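Local coordinates for DNA helicase assembly protein (Enterobacteria phage T4, PDB 1C1K) that loads the replicative helicase onto forked DNA covered by single-stranded DNA-binding protein, in phage T4 replication, recombination and repair, at residues A[18-23]-A[48-53]; A[28-33]-A[187-192]; A[76-81]-A[96-101]; A[160-165]-A[192-197]. All coordinates share one frame; numbering follows the deposited sequence.

Contact 1: A[18-23]-A[48-53]; sequences SVYKLY and AAYQKR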
loop_
_atom_site.group_PDB
_atom_site.type_symbol
_atom_site.label_atom_id
_atom_site.label_comp_id
_atom_site.label_asym_id
_atom_site.label_seq_id
_atom_site.Cartn_x
_atom_site.Cartn_y
_atom_site.Cartn_z
ATOM N N SER A 18 21.477 9.258 -4.244
ATOM C CA SER A 18 20.253 9.187 -5.031
ATOM C C SER A 18 19.302 8.151 -4.443
ATOM O O SER A 18 18.080 8.340 -4.472
ATOM C CB SER A 18 20.574 8.857 -6.494
ATOM O OG SER A 18 21.311 9.919 -7.087
ATOM N N VAL A 19 19.853 7.061 -3.911
ATOM C CA VAL A 19 19.023 6.030 -3.296
ATOM C C VAL A 19 18.368 6.651 -2.058
ATOM O O VAL A 19 17.188 6.428 -1.785
ATOM C CB VAL A 19 19.864 4.795 -2.880
ATOM C CG1 VAL A 19 19.017 3.829 -2.059
ATOM C CG2 VAL A 19 20.387 4.089 -4.117
ATOM N N TYR A 20 19.135 7.446 -1.317
ATOM C CA TYR A 20 18.598 8.097 -0.131
ATOM C C TYR A 20 17.459 9.041 -0.524
ATOM O O TYR A 20 16.432 9.081 0.146
ATOM C CB TYR A 20 19.686 8.889 0.592
ATOM C CG TYR A 20 19.131 9.902 1.583
ATOM C CD1 TYR A 20 18.705 9.505 2.849
ATOM C CD2 TYR A 20 19.043 11.258 1.249
ATOM C CE1 TYR A 20 18.204 10.436 3.762
ATOM C CE2 TYR A 20 18.549 12.188 2.147
ATOM C CZ TYR A 20 18.134 11.773 3.402
ATOM O OH TYR A 20 17.665 12.704 4.310
ATOM N N LYS A 21 17.650 9.796 -1.605
ATOM C CA LYS A 21 16.630 10.731 -2.084
ATOM C C LYS A 21 15.361 9.985 -2.473
ATOM O O LYS A 21 14.246 10.445 -2.194
ATOM C CB LYS A 21 17.150 11.509 -3.292
ATOM C CG LYS A 21 18.234 12.521 -2.948
ATOM C CD LYS A 21 18.581 13.385 -4.144
ATOM C CE LYS A 21 19.687 14.364 -3.798
ATOM N NZ LYS A 21 20.339 14.922 -5.020
ATOM N N LEU A 22 15.526 8.841 -3.133
ATOM C CA LEU A 22 14.377 8.037 -3.539
ATOM C C LEU A 22 13.610 7.565 -2.297
ATOM O O LEU A 22 12.385 7.649 -2.242
ATOM C CB LEU A 22 14.835 6.831 -4.363
ATOM C CG LEU A 22 13.723 5.891 -4.850
ATOM C CD1 LEU A 22 12.928 6.560 -5.970
ATOM C CD2 LEU A 22 14.335 4.577 -5.344
ATOM N N TYR A 23 14.335 7.067 -1.303
ATOM C CA TYR A 23 13.707 6.605 -0.075
ATOM C C TYR A 23 12.934 7.737 0.597
ATOM O O TYR A 23 11.776 7.564 0.985
ATOM C CB TYR A 23 14.761 6.072 0.899
ATOM C CG TYR A 23 14.300 6.064 2.340
ATOM C CD1 TYR A 23 13.278 5.216 2.762
ATOM C CD2 TYR A 23 14.878 6.912 3.280
ATOM C CE1 TYR A 23 12.844 5.217 4.091
ATOM C CE2 TYR A 23 14.452 6.921 4.605
ATOM C CZ TYR A 23 13.437 6.073 5.001
ATOM O OH TYR A 23 13.012 6.089 6.312
ATOM N N ALA A 48 22.243 18.842 4.259
ATOM C CA ALA A 48 22.623 18.871 5.663
ATOM C C ALA A 48 21.966 17.705 6.408
ATOM O O ALA A 48 22.597 17.055 7.248
ATOM C CB ALA A 48 22.211 20.203 6.289
ATOM N N ALA A 49 20.696 17.443 6.096
ATOM C CA ALA A 49 19.966 16.351 6.735
ATOM C C ALA A 49 20.574 15.009 6.349
ATOM O O ALA A 49 20.725 14.128 7.190
ATOM C CB ALA A 49 18.499 16.392 6.334
ATOM N N TYR A 50 20.915 14.857 5.073
ATOM C CA TYR A 50 21.517 13.613 4.599
ATOM C C TYR A 50 22.867 13.383 5.280
ATOM O O TYR A 50 23.160 12.281 5.743
ATOM C CB TYR A 50 21.703 13.656 3.077
ATOM C CG TYR A 50 22.611 12.569 2.527
ATOM C CD1 TYR A 50 22.226 11.228 2.557
ATOM C CD2 TYR A 50 23.854 12.886 1.977
ATOM C CE1 TYR A 50 23.059 10.229 2.050
ATOM C CE2 TYR A 50 24.695 11.902 1.471
ATOM C CZ TYR A 50 24.293 10.573 1.509
ATOM O OH TYR A 50 25.124 9.598 0.995
ATOM N N GLN A 51 23.687 14.427 5.350
ATOM C CA GLN A 51 24.996 14.293 5.974
ATOM C C GLN A 51 24.895 13.955 7.458
ATOM O O GLN A 51 25.776 13.302 8.017
ATOM C CB GLN A 51 25.811 15.571 5.767
ATOM C CG GLN A 51 26.404 15.674 4.366
ATOM C CD GLN A 51 27.500 14.643 4.121
ATOM O OE1 GLN A 51 28.227 14.264 5.041
ATOM N NE2 GLN A 51 27.621 14.188 2.878
ATOM N N LYS A 52 23.813 14.386 8.094
ATOM C CA LYS A 52 23.611 14.102 9.508
ATOM C C LYS A 52 23.269 12.629 9.755
ATOM O O LYS A 52 23.399 12.143 10.875
ATOM C CB LYS A 52 22.491 14.983 10.074
ATOM C CG LYS A 52 22.987 16.136 10.933
ATOM C CD LYS A 52 21.911 17.198 11.118
ATOM C CE LYS A 52 22.519 18.550 11.471
ATOM N NZ LYS A 52 23.697 18.892 10.614
ATOM N N ARG A 53 22.830 11.926 8.713
ATOM C CA ARG A 53 22.467 10.510 8.835
ATOM C C ARG A 53 23.646 9.669 9.316
ATOM O O ARG A 53 24.767 9.839 8.847
ATOM C CB ARG A 53 22.002 9.952 7.485
ATOM C CG ARG A 53 20.766 10.623 6.884
ATOM C CD ARG A 53 19.500 10.248 7.625
ATOM N NE ARG A 53 19.192 8.818 7.560
ATOM C CZ ARG A 53 17.981 8.329 7.315
ATOM N NH1 ARG A 53 16.957 9.151 7.110
ATOM N NH2 ARG A 53 17.785 7.020 7.291
HETATM O O HOH W 1 16.234 12.345 6.532
HETATM O O HOH W 2 15.005 6.236 7.995
#

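Contact 2: A[28-33]-A[187-192]; sequences QHMNGK and SIKLKA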
loop_
_atom_site.group_PDB
_atom_site.type_symbol
_atom_site.label_atom_id
_atom_site.label_comp_id
_atom_site.label_asym_id
_atom_site.label_seq_id
_atom_site.Cartn_x
_atom_site.Cartn_y
_atom_site.Cartn_z
ATOM N N GLN A 28 8.015 10.328 2.387
ATOM C CA GLN A 28 7.159 11.494 2.544
ATOM C C GLN A 28 5.835 11.291 1.813
ATOM O O GLN A 28 4.783 11.723 2.276
ATOM C CB GLN A 28 7.891 12.737 2.039
ATOM C CG GLN A 28 9.047 13.127 2.949
ATOM C CD GLN A 28 9.943 14.189 2.352
ATOM O OE1 GLN A 28 11.067 14.408 2.822
ATOM N NE2 GLN A 28 9.457 14.859 1.313
ATOM N N HIS A 29 5.889 10.612 0.674
ATOM C CA HIS A 29 4.688 10.342 -0.095
ATOM C C HIS A 29 3.743 9.469 0.736
ATOM O O HIS A 29 2.548 9.748 0.832
ATOM C CB HIS A 29 5.047 9.616 -1.396
ATOM C CG HIS A 29 3.855 9.200 -2.196
ATOM N ND1 HIS A 29 3.384 9.934 -3.262
ATOM C CD2 HIS A 29 3.027 8.132 -2.077
ATOM C CE1 HIS A 29 2.318 9.337 -3.766
ATOM N NE2 HIS A 29 2.081 8.243 -3.066
ATOM N N MET A 30 4.292 8.421 1.344
ATOM C CA MET A 30 3.494 7.503 2.149
ATOM C C MET A 30 2.962 8.133 3.438
ATOM O O MET A 30 2.084 7.562 4.094
ATOM C CB MET A 30 4.307 6.246 2.457
ATOM C CG MET A 30 4.533 5.356 1.228
ATOM S SD MET A 30 3.007 4.929 0.319
ATOM C CE MET A 30 2.006 4.319 1.665
ATOM N N ASN A 31 3.486 9.311 3.784
ATOM C CA ASN A 31 3.058 10.050 4.975
ATOM C C ASN A 31 2.111 11.178 4.561
ATOM O O ASN A 31 1.663 11.962 5.404
ATOM C CB ASN A 31 4.262 10.671 5.688
ATOM C CG ASN A 31 4.969 9.697 6.602
ATOM O OD1 ASN A 31 6.154 9.862 6.897
ATOM N ND2 ASN A 31 4.252 8.680 7.061
ATOM N N GLY A 32 1.824 11.258 3.264
ATOM C CA GLY A 32 0.940 12.288 2.741
ATOM C C GLY A 32 1.567 13.672 2.717
ATOM O O GLY A 32 0.860 14.677 2.737
ATOM N N LYS A 33 2.893 13.731 2.661
ATOM C CA LYS A 33 3.613 15.001 2.654
ATOM C C LYS A 33 4.172 15.356 1.282
ATOM O O LYS A 33 4.658 16.467 1.065
ATOM C CB LYS A 33 4.755 14.950 3.665
ATOM C CG LYS A 33 4.288 14.976 5.102
ATOM C CD LYS A 33 5.462 14.943 6.061
ATOM C CE LYS A 33 5.324 13.805 7.051
ATOM N NZ LYS A 33 6.201 14.014 8.236
ATOM N N SER A 187 -5.717 5.497 6.599
ATOM C CA SER A 187 -6.206 6.193 5.417
ATOM C C SER A 187 -5.112 6.985 4.707
ATOM O O SER A 187 -5.109 7.091 3.477
ATOM C CB SER A 187 -7.354 7.127 5.789
ATOM O OG SER A 187 -8.018 7.560 4.622
ATOM N N ILE A 188 -4.191 7.547 5.481
ATOM C CA ILE A 188 -3.101 8.300 4.884
ATOM C C ILE A 188 -2.306 7.350 3.985
ATOM O O ILE A 188 -2.001 7.686 2.842
ATOM C CB ILE A 188 -2.173 8.901 5.966
ATOM C CG1 ILE A 188 -2.884 10.060 6.664
ATOM C CG2 ILE A 188 -0.862 9.385 5.335
ATOM C CD1 ILE A 188 -2.185 10.536 7.915
ATOM N N LYS A 189 -1.990 6.160 4.494
ATOM C CA LYS A 189 -1.234 5.181 3.712
ATOM C C LYS A 189 -2.059 4.658 2.544
ATOM O O LYS A 189 -1.550 4.485 1.441
ATOM C CB LYS A 189 -0.800 3.998 4.584
ATOM C CG LYS A 189 -0.158 4.384 5.908
ATOM C CD LYS A 189 1.310 4.742 5.735
ATOM C CE LYS A 189 2.045 4.696 7.065
ATOM N NZ LYS A 189 1.317 3.837 8.040
ATOM N N LEU A 190 -3.339 4.398 2.789
ATOM C CA LEU A 190 -4.211 3.888 1.741
ATOM C C LEU A 190 -4.304 4.855 0.560
ATOM O O LEU A 190 -4.180 4.458 -0.599
ATOM C CB LEU A 190 -5.606 3.613 2.310
ATOM C CG LEU A 190 -5.703 2.352 3.172
ATOM C CD1 LEU A 190 -6.981 2.399 4.001
ATOM C CD2 LEU A 190 -5.695 1.118 2.283
ATOM N N LYS A 191 -4.519 6.131 0.851
ATOM C CA LYS A 191 -4.619 7.113 -0.214
ATOM C C LYS A 191 -3.282 7.299 -0.924
ATOM O O LYS A 191 -3.237 7.453 -2.143
ATOM C CB LYS A 191 -5.126 8.441 0.343
ATOM C CG LYS A 191 -6.584 8.377 0.793
ATOM C CD LYS A 191 -7.211 9.771 0.859
ATOM C CE LYS A 191 -6.708 10.554 2.061
ATOM N NZ LYS A 191 -7.047 9.898 3.352
ATOM N N ALA A 192 -2.191 7.278 -0.163
ATOM C CA ALA A 192 -0.869 7.444 -0.760
ATOM C C ALA A 192 -0.568 6.290 -1.718
ATOM O O ALA A 192 -0.119 6.509 -2.844
ATOM C CB ALA A 192 0.192 7.522 0.330
#

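Contact 3: A[76-81]-A[96-101]; sequences ISNLVA and LVFYRE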
loop_
_atom_site.group_PDB
_atom_site.type_symbol
_atom_site.label_atom_id
_atom_site.label_comp_id
_atom_site.label_asym_id
_atom_site.label_seq_id
_atom_site.Cartn_x
_atom_site.Cartn_y
_atom_site.Cartn_z
ATOM N N ILE A 76 8.819 1.009 -1.440
ATOM C CA ILE A 76 7.359 1.007 -1.456
ATOM C C ILE A 76 6.802 -0.147 -0.620
ATOM O O ILE A 76 5.981 0.068 0.271
ATOM C CB ILE A 76 6.804 0.899 -2.899
ATOM C CG1 ILE A 76 7.128 2.173 -3.680
ATOM C CG2 ILE A 76 5.286 0.708 -2.869
ATOM C CD1 ILE A 76 6.961 2.024 -5.186
ATOM N N SER A 77 7.247 -1.367 -0.902
ATOM C CA SER A 77 6.759 -2.526 -0.157
ATOM C C SER A 77 6.916 -2.334 1.345
ATOM O O SER A 77 5.981 -2.586 2.108
ATOM C CB SER A 77 7.485 -3.801 -0.598
ATOM O OG SER A 77 8.850 -3.777 -0.226
ATOM N N ASN A 78 8.089 -1.872 1.774
ATOM C CA ASN A 78 8.345 -1.657 3.196
ATOM C C ASN A 78 7.518 -0.536 3.810
ATOM O O ASN A 78 6.913 -0.708 4.867
ATOM C CB ASN A 78 9.825 -1.354 3.433
ATOM C CG ASN A 78 10.655 -2.606 3.579
ATOM O OD1 ASN A 78 10.770 -3.167 4.672
ATOM N ND2 ASN A 78 11.239 -3.060 2.475
ATOM N N LEU A 79 7.491 0.619 3.156
ATOM C CA LEU A 79 6.752 1.750 3.700
ATOM C C LEU A 79 5.241 1.566 3.693
ATOM O O LEU A 79 4.526 2.248 4.429
ATOM C CB LEU A 79 7.143 3.030 2.959
ATOM C CG LEU A 79 8.553 3.497 3.328
ATOM C CD1 LEU A 79 9.059 4.478 2.289
ATOM C CD2 LEU A 79 8.534 4.141 4.711
ATOM N N VAL A 80 4.748 0.647 2.872
ATOM C CA VAL A 80 3.310 0.407 2.829
ATOM C C VAL A 80 2.885 -0.674 3.816
ATOM O O VAL A 80 2.053 -0.431 4.699
ATOM C CB VAL A 80 2.831 -0.040 1.426
ATOM C CG1 VAL A 80 1.397 -0.566 1.514
ATOM C CG2 VAL A 80 2.903 1.110 0.455
ATOM N N ALA A 81 3.479 -1.858 3.673
ATOM C CA ALA A 81 3.131 -3.012 4.497
ATOM C C ALA A 81 4.023 -3.363 5.682
ATOM O O ALA A 81 3.629 -4.172 6.519
ATOM C CB ALA A 81 2.982 -4.232 3.603
ATOM N N LEU A 96 15.305 -5.536 3.263
ATOM C CA LEU A 96 15.546 -6.441 2.146
ATOM C C LEU A 96 14.814 -7.762 2.327
ATOM O O LEU A 96 14.246 -8.305 1.376
ATOM C CB LEU A 96 17.048 -6.676 1.968
ATOM C CG LEU A 96 17.761 -5.818 0.911
ATOM C CD1 LEU A 96 16.862 -4.694 0.403
ATOM C CD2 LEU A 96 19.041 -5.257 1.512
ATOM N N VAL A 97 14.823 -8.277 3.551
ATOM C CA VAL A 97 14.135 -9.527 3.833
ATOM C C VAL A 97 12.649 -9.314 3.566
ATOM O O VAL A 97 12.013 -10.112 2.880
ATOM C CB VAL A 97 14.331 -9.948 5.303
ATOM C CG1 VAL A 97 13.302 -10.992 5.687
ATOM C CG2 VAL A 97 15.729 -10.493 5.503
ATOM N N PHE A 98 12.107 -8.221 4.097
ATOM C CA PHE A 98 10.692 -7.910 3.925
ATOM C C PHE A 98 10.319 -7.758 2.456
ATOM O O PHE A 98 9.272 -8.231 2.022
ATOM C CB PHE A 98 10.329 -6.631 4.684
ATOM C CG PHE A 98 8.855 -6.340 4.697
ATOM C CD1 PHE A 98 8.060 -6.768 5.755
ATOM C CD2 PHE A 98 8.254 -5.669 3.635
ATOM C CE1 PHE A 98 6.690 -6.539 5.756
ATOM C CE2 PHE A 98 6.886 -5.434 3.623
ATOM C CZ PHE A 98 6.099 -5.871 4.687
ATOM N N TYR A 99 11.180 -7.094 1.696
ATOM C CA TYR A 99 10.950 -6.867 0.276
ATOM C C TYR A 99 10.916 -8.166 -0.529
ATOM O O TYR A 99 10.048 -8.352 -1.390
ATOM C CB TYR A 99 12.042 -5.946 -0.269
ATOM C CG TYR A 99 12.342 -6.125 -1.738
ATOM C CD1 TYR A 99 11.511 -5.571 -2.711
ATOM C CD2 TYR A 99 13.492 -6.788 -2.153
ATOM C CE1 TYR A 99 11.823 -5.664 -4.063
ATOM C CE2 TYR A 99 13.814 -6.890 -3.498
ATOM C CZ TYR A 99 12.977 -6.320 -4.450
ATOM O OH TYR A 99 13.324 -6.380 -5.780
ATOM N N ARG A 100 11.865 -9.058 -0.262
ATOM C CA ARG A 100 11.911 -10.325 -0.979
ATOM C C ARG A 100 10.600 -11.084 -0.761
ATOM O O ARG A 100 10.045 -11.668 -1.692
ATOM C CB ARG A 100 13.104 -11.160 -0.500
ATOM C CG ARG A 100 14.440 -10.702 -1.081
ATOM C CD ARG A 100 15.563 -11.708 -0.836
ATOM N NE ARG A 100 16.118 -11.604 0.512
ATOM C CZ ARG A 100 16.987 -10.674 0.899
ATOM N NH1 ARG A 100 17.411 -9.754 0.041
ATOM N NH2 ARG A 100 17.435 -10.663 2.148
ATOM N N GLU A 101 10.099 -11.057 0.470
ATOM C CA GLU A 101 8.853 -11.738 0.787
ATOM C C GLU A 101 7.664 -11.057 0.112
ATOM O O GLU A 101 6.732 -11.723 -0.337
ATOM C CB GLU A 101 8.639 -11.768 2.303
ATOM C CG GLU A 101 8.335 -13.150 2.859
ATOM C CD GLU A 101 6.853 -13.487 2.828
ATOM O OE1 GLU A 101 6.503 -14.605 2.385
ATOM O OE2 GLU A 101 6.037 -12.636 3.250
#

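Contact 4: A[160-165]-A[192-197]; sequences TFILLD and AYRKIL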
loop_
_atom_site.group_PDB
_atom_site.type_symbol
_atom_site.label_atom_id
_atom_site.label_comp_id
_atom_site.label_asym_id
_atom_site.label_seq_id
_atom_site.Cartn_x
_atom_site.Cartn_y
_atom_site.Cartn_z
ATOM N N THR A 160 -5.762 -5.391 -1.835
ATOM C CA THR A 160 -7.146 -5.836 -1.920
ATOM C C THR A 160 -8.068 -4.699 -1.495
ATOM O O THR A 160 -9.061 -4.419 -2.162
ATOM C CB THR A 160 -7.402 -7.061 -1.020
ATOM O OG1 THR A 160 -6.876 -8.229 -1.658
ATOM C CG2 THR A 160 -8.902 -7.252 -0.778
ATOM N N PHE A 161 -7.730 -4.036 -0.397
ATOM C CA PHE A 161 -8.541 -2.924 0.090
ATOM C C PHE A 161 -8.656 -1.848 -0.992
ATOM O O PHE A 161 -9.746 -1.332 -1.268
ATOM C CB PHE A 161 -7.914 -2.322 1.353
ATOM C CG PHE A 161 -8.876 -1.512 2.185
ATOM C CD1 PHE A 161 -9.145 -0.180 1.869
ATOM C CD2 PHE A 161 -9.514 -2.083 3.289
ATOM C CE1 PHE A 161 -10.036 0.573 2.640
ATOM C CE2 PHE A 161 -10.408 -1.338 4.068
ATOM C CZ PHE A 161 -10.667 -0.007 3.740
ATOM N N ILE A 162 -7.534 -1.516 -1.625
ATOM C CA ILE A 162 -7.552 -0.488 -2.653
ATOM C C ILE A 162 -8.254 -0.972 -3.917
ATOM O O ILE A 162 -8.886 -0.188 -4.621
ATOM C CB ILE A 162 -6.120 0.013 -2.951
ATOM C CG1 ILE A 162 -5.576 0.733 -1.711
ATOM C CG2 ILE A 162 -6.125 0.983 -4.130
ATOM C CD1 ILE A 162 -4.072 0.930 -1.710
ATOM N N LEU A 163 -8.169 -2.263 -4.205
ATOM C CA LEU A 163 -8.854 -2.796 -5.378
ATOM C C LEU A 163 -10.372 -2.694 -5.147
ATOM O O LEU A 163 -11.117 -2.286 -6.037
ATOM C CB LEU A 163 -8.441 -4.255 -5.619
ATOM C CG LEU A 163 -7.153 -4.444 -6.439
ATOM C CD1 LEU A 163 -6.629 -5.858 -6.242
ATOM C CD2 LEU A 163 -7.423 -4.169 -7.910
ATOM N N LEU A 164 -10.823 -3.059 -3.951
ATOM C CA LEU A 164 -12.244 -2.975 -3.631
ATOM C C LEU A 164 -12.676 -1.507 -3.715
ATOM O O LEU A 164 -13.731 -1.184 -4.259
ATOM C CB LEU A 164 -12.504 -3.513 -2.221
ATOM C CG LEU A 164 -12.331 -5.022 -2.003
ATOM C CD1 LEU A 164 -12.238 -5.317 -0.516
ATOM C CD2 LEU A 164 -13.502 -5.769 -2.622
ATOM N N ASP A 165 -11.846 -0.621 -3.179
ATOM C CA ASP A 165 -12.131 0.809 -3.191
ATOM C C ASP A 165 -12.338 1.372 -4.597
ATOM O O ASP A 165 -13.139 2.295 -4.788
ATOM C CB ASP A 165 -10.994 1.572 -2.513
ATOM C CG ASP A 165 -11.172 3.078 -2.601
ATOM O OD1 ASP A 165 -11.936 3.622 -1.777
ATOM O OD2 ASP A 165 -10.550 3.711 -3.488
ATOM N N ALA A 192 -2.191 7.278 -0.163
ATOM C CA ALA A 192 -0.869 7.444 -0.760
ATOM C C ALA A 192 -0.568 6.290 -1.718
ATOM O O ALA A 192 -0.119 6.509 -2.844
ATOM C CB ALA A 192 0.192 7.522 0.330
ATOM N N TYR A 193 -0.824 5.062 -1.269
ATOM C CA TYR A 193 -0.580 3.879 -2.092
ATOM C C TYR A 193 -1.519 3.879 -3.303
ATOM O O TYR A 193 -1.140 3.483 -4.400
ATOM C CB TYR A 193 -0.789 2.620 -1.250
ATOM C CG TYR A 193 -0.209 1.328 -1.816
ATOM C CD1 TYR A 193 0.778 1.337 -2.816
ATOM C CD2 TYR A 193 -0.649 0.094 -1.343
ATOM C CE1 TYR A 193 1.300 0.145 -3.323
ATOM C CE2 TYR A 193 -0.133 -1.100 -1.842
ATOM C CZ TYR A 193 0.837 -1.069 -2.828
ATOM O OH TYR A 193 1.326 -2.260 -3.321
ATOM N N ARG A 194 -2.745 4.344 -3.100
ATOM C CA ARG A 194 -3.710 4.397 -4.190
ATOM C C ARG A 194 -3.202 5.288 -5.330
ATOM O O ARG A 194 -3.479 5.032 -6.498
ATOM C CB ARG A 194 -5.065 4.901 -3.662
ATOM C CG ARG A 194 -6.167 5.018 -4.715
ATOM C CD ARG A 194 -7.534 5.310 -4.077
ATOM N NE ARG A 194 -7.589 6.631 -3.452
ATOM C CZ ARG A 194 -8.683 7.171 -2.913
ATOM N NH1 ARG A 194 -9.837 6.507 -2.913
ATOM N NH2 ARG A 194 -8.624 8.381 -2.372
ATOM N N LYS A 195 -2.450 6.332 -4.988
ATOM C CA LYS A 195 -1.913 7.245 -5.997
ATOM C C LYS A 195 -0.898 6.577 -6.924
ATOM O O LYS A 195 -0.816 6.908 -8.109
ATOM C CB LYS A 195 -1.258 8.452 -5.321
ATOM C CG LYS A 195 -2.260 9.445 -4.746
ATOM C CD LYS A 195 -1.580 10.692 -4.214
ATOM C CE LYS A 195 -2.618 11.696 -3.723
ATOM N NZ LYS A 195 -2.396 13.054 -4.296
ATOM N N ILE A 196 -0.120 5.640 -6.392
ATOM C CA ILE A 196 0.874 4.974 -7.225
ATOM C C ILE A 196 0.364 3.680 -7.860
ATOM O O ILE A 196 1.052 3.070 -8.674
ATOM C CB ILE A 196 2.174 4.685 -6.435
ATOM C CG1 ILE A 196 1.864 3.965 -5.133
ATOM C CG2 ILE A 196 2.899 5.992 -6.137
ATOM C CD1 ILE A 196 3.115 3.525 -4.381
ATOM N N LEU A 197 -0.845 3.264 -7.501
ATOM C CA LEU A 197 -1.409 2.048 -8.075
ATOM C C LEU A 197 -2.286 2.391 -9.269
ATOM O O LEU A 197 -3.167 3.240 -9.174
ATOM C CB LEU A 197 -2.242 1.291 -7.036
ATOM C CG LEU A 197 -1.497 0.469 -5.983
ATOM C CD1 LEU A 197 -2.496 -0.062 -4.966
ATOM C CD2 LEU A 197 -0.743 -0.677 -6.647
HETATM O O HOH W 3 -12.578 6.186 -2.159
#

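Contact 1: A[18-23]-A[48-53]
Tyr20 and Tyr50 mark the point where two helical segments come closest, their CA atoms 7.8 Å apart. Residues 18-23 run inside helix 16-30, whereas 48-53 covers most of the short helix 47-52 and the turn that leaves it at Arg53. At that spacing side chains alone bridge the gap, and tyrosine suits it because its long flat ring reaches across while the hydroxyl can end in water. The two side chains pass alongside one another, pointing opposite ways. CD1 of Tyr50 rests over one face of the Tyr20 ring, nearer the rim than the middle, and lies 3.4 Å from Tyr20 CD2; the planes are inclined at 46°, an oblique pairing. Tyr20 CE2 meets Tyr50 CB at 3.6 Å. Arg53 folds back toward helix 16-30 through bends at chi2 (-73°) and chi3 (-63°). This brings its NH1 to the edge of the Tyr20 ring, 3.8 Å from CE1, and close to the edge of Tyr23 as well. Tyr20 CE1 in turn lies over a face of the guanidinium, the two planes nearly perpendicular. Two waters complete the link: one lies 2.7 Å from Tyr20 OH and accepts a weak bond from Arg53 NH1, the other lies 2.6 Å from Tyr23 OH and accepts from Arg53 NH2 at 3.0 Å. Asp55 forms a salt bridge with the same NH2, and Phe59 meets Tyr20 edge-to-face. Ring packing thus holds the short helix beside a hydrated arginine whose charge is probably balanced by Asp55, while the tyrosines offer it ring edges and water-mediated hydroxyls.

Contact 2: A[28-33]-A[187-192]
A Schellman motif ends helix 16-30 where His29, Met30 and Gly32 meet helix 181-196, joining the N-terminal and C-terminal family regions. Gly32 takes a positive phi of 73°, which glycine tolerates readily, and two bonds run back into the last turn, Lys33 N to Gln28 O and Gly32 N to His29 O. The closing turn lies against Ile188, whose CG2 is 3.6 Å from Asn31 C. The small methyl of Ala192 suits a place where the backbones come close, the CA atoms of Met30 and Ala192 being 5.2 Å apart: its CB comes 3.3 Å from His29 O and 3.8 Å from Met30 SD. Bends at chi2 and chi3 curl the Met30 chain so that CE lies 3.6 Å from Lys189 O. The polar link is His29 NE2 to Ala192 O, 2.8 Å long with an N-H...O angle of 158°; the acceptor lies in the imidazole plane, but the nitrogen sits above the carbonyl plane. ND1 is bonded to Val36 N, so the histidine is probably neutral and fixed in its rotation. Lys189, whose cation-pi partner is Trp86, covers Met30 O with CD; that buried oxygen has no polar partner, probably an energetic cost of this close fit.

Contact 3: A[76-81]-A[96-101]
Phe98 reaches from helix 95-107 across to Asn78, Ser77 and Ala81 of helix 68-81, and nearly every step of its side chain meets something. CB lies 3.5 Å from Asn78 OD1, and CG remains close to the same oxygen. CG stands anti to the backbone N (chi1 -173°), which sends the ring over toward the other helix. On one branch CD2 is still beside the Asn78 amide, OD1 first and CG next, and beyond it CE2 comes 3.4 Å from Ser77 O. At the tip, CZ touches the last turn of the 76-81 segment, 3.4 Å from Ala81 C and 3.7 Å from Ala81 CB, the methyl being at the ring edge. A small alanine suits this end because the ring tip must approach the main chain itself. The axes of the two segments cross almost perpendicularly, at 93°, with a closest approach of 9.0 Å. Ser77 and Tyr99 form the near point of the backbones, and a short serine fits there: its OG is 3.8 Å from Tyr99 CA and bonds back to Leu73 O and Ile74 O of its own helix. The Asn78 amide runs alongside Phe98 but the other way, its plane turned 46° from the ring. Its ND2 bonds to Ile74 O, while OD1 accepts from Asn82 ND2. Between the two segments themselves there is only van der Waals contact, but Asn78 ND2 to Ala95 O ties the two helices just before residue 96. Those bonds hold the amide against Phe98, its oxygen satisfied beside an aromatic side chain.

Contact 4: A[160-165]-A[192-197]
Ile162 pushes its CD1 methyl into the tight part of this contact, where Tyr193, Arg194 and Leu197 surround it. CD1 lies 3.5 Å from Tyr193 CD2 and 3.8 Å from Leu197 CD1. The other branch of Ile162, CG2, also touches Leu197 CD1 and packs against the aliphatic CB and CG of Arg194, 4.1 Å from CG. A beta-branched, unsymmetrical side chain suits this place, since only CD1 has to reach the ring while both methyls meet the leucine. Leu197 CD1 also sits over the centre of the Tyr193 ring. The axes of the segments 160-165 and 192-196 cross at -71°, 10.4 Å apart at closest approach, a helix-on-helix crossing within the C-terminal family region; at Leu197 the chain passes into strand 197-199, which pairs antiparallel with strand 2-4. Toward the partly exposed edge, the contact becomes polar and hydrated. Arg194 NH1 reaches the syn side of Asp165 OD2 in a salt bridge of 2.9 Å, the oxygen lying in the guanidinium plane but the nitrogen 25° out of the carboxylate plane. A water donates to Asp165 OD1 at 2.7 Å and accepts from Arg194 NH1 at 2.9 Å. Ile171 N also binds OD1, and Asp172 pairs with Arg194 NH2, so the guanidinium is shared between two carboxylates.

In the fold
From the N terminus, helix 16-30 takes part first in contact 1, which closes a short loop to helix 47-52. The end of the same helix opens contact 2, the widest closure, returning only at 187-192; contacts 1 and 2 therefore cross. Contact 3 lies in series after contact 1 and nests inside the loop of contact 2, joining helices 68-81 and 95-107. Contact 4 opens within that loop and closes beyond it, crossing contact 2, with which it shares Ala192. Met30 packs on Val80 and Leu79, and Val80 and Ile76 on Tyr193, so contacts 2, 3 and 4 form a continuous set across the two regions. Contact 1 lies farther out, reached from contact 3 through Tyr23 on Leu79.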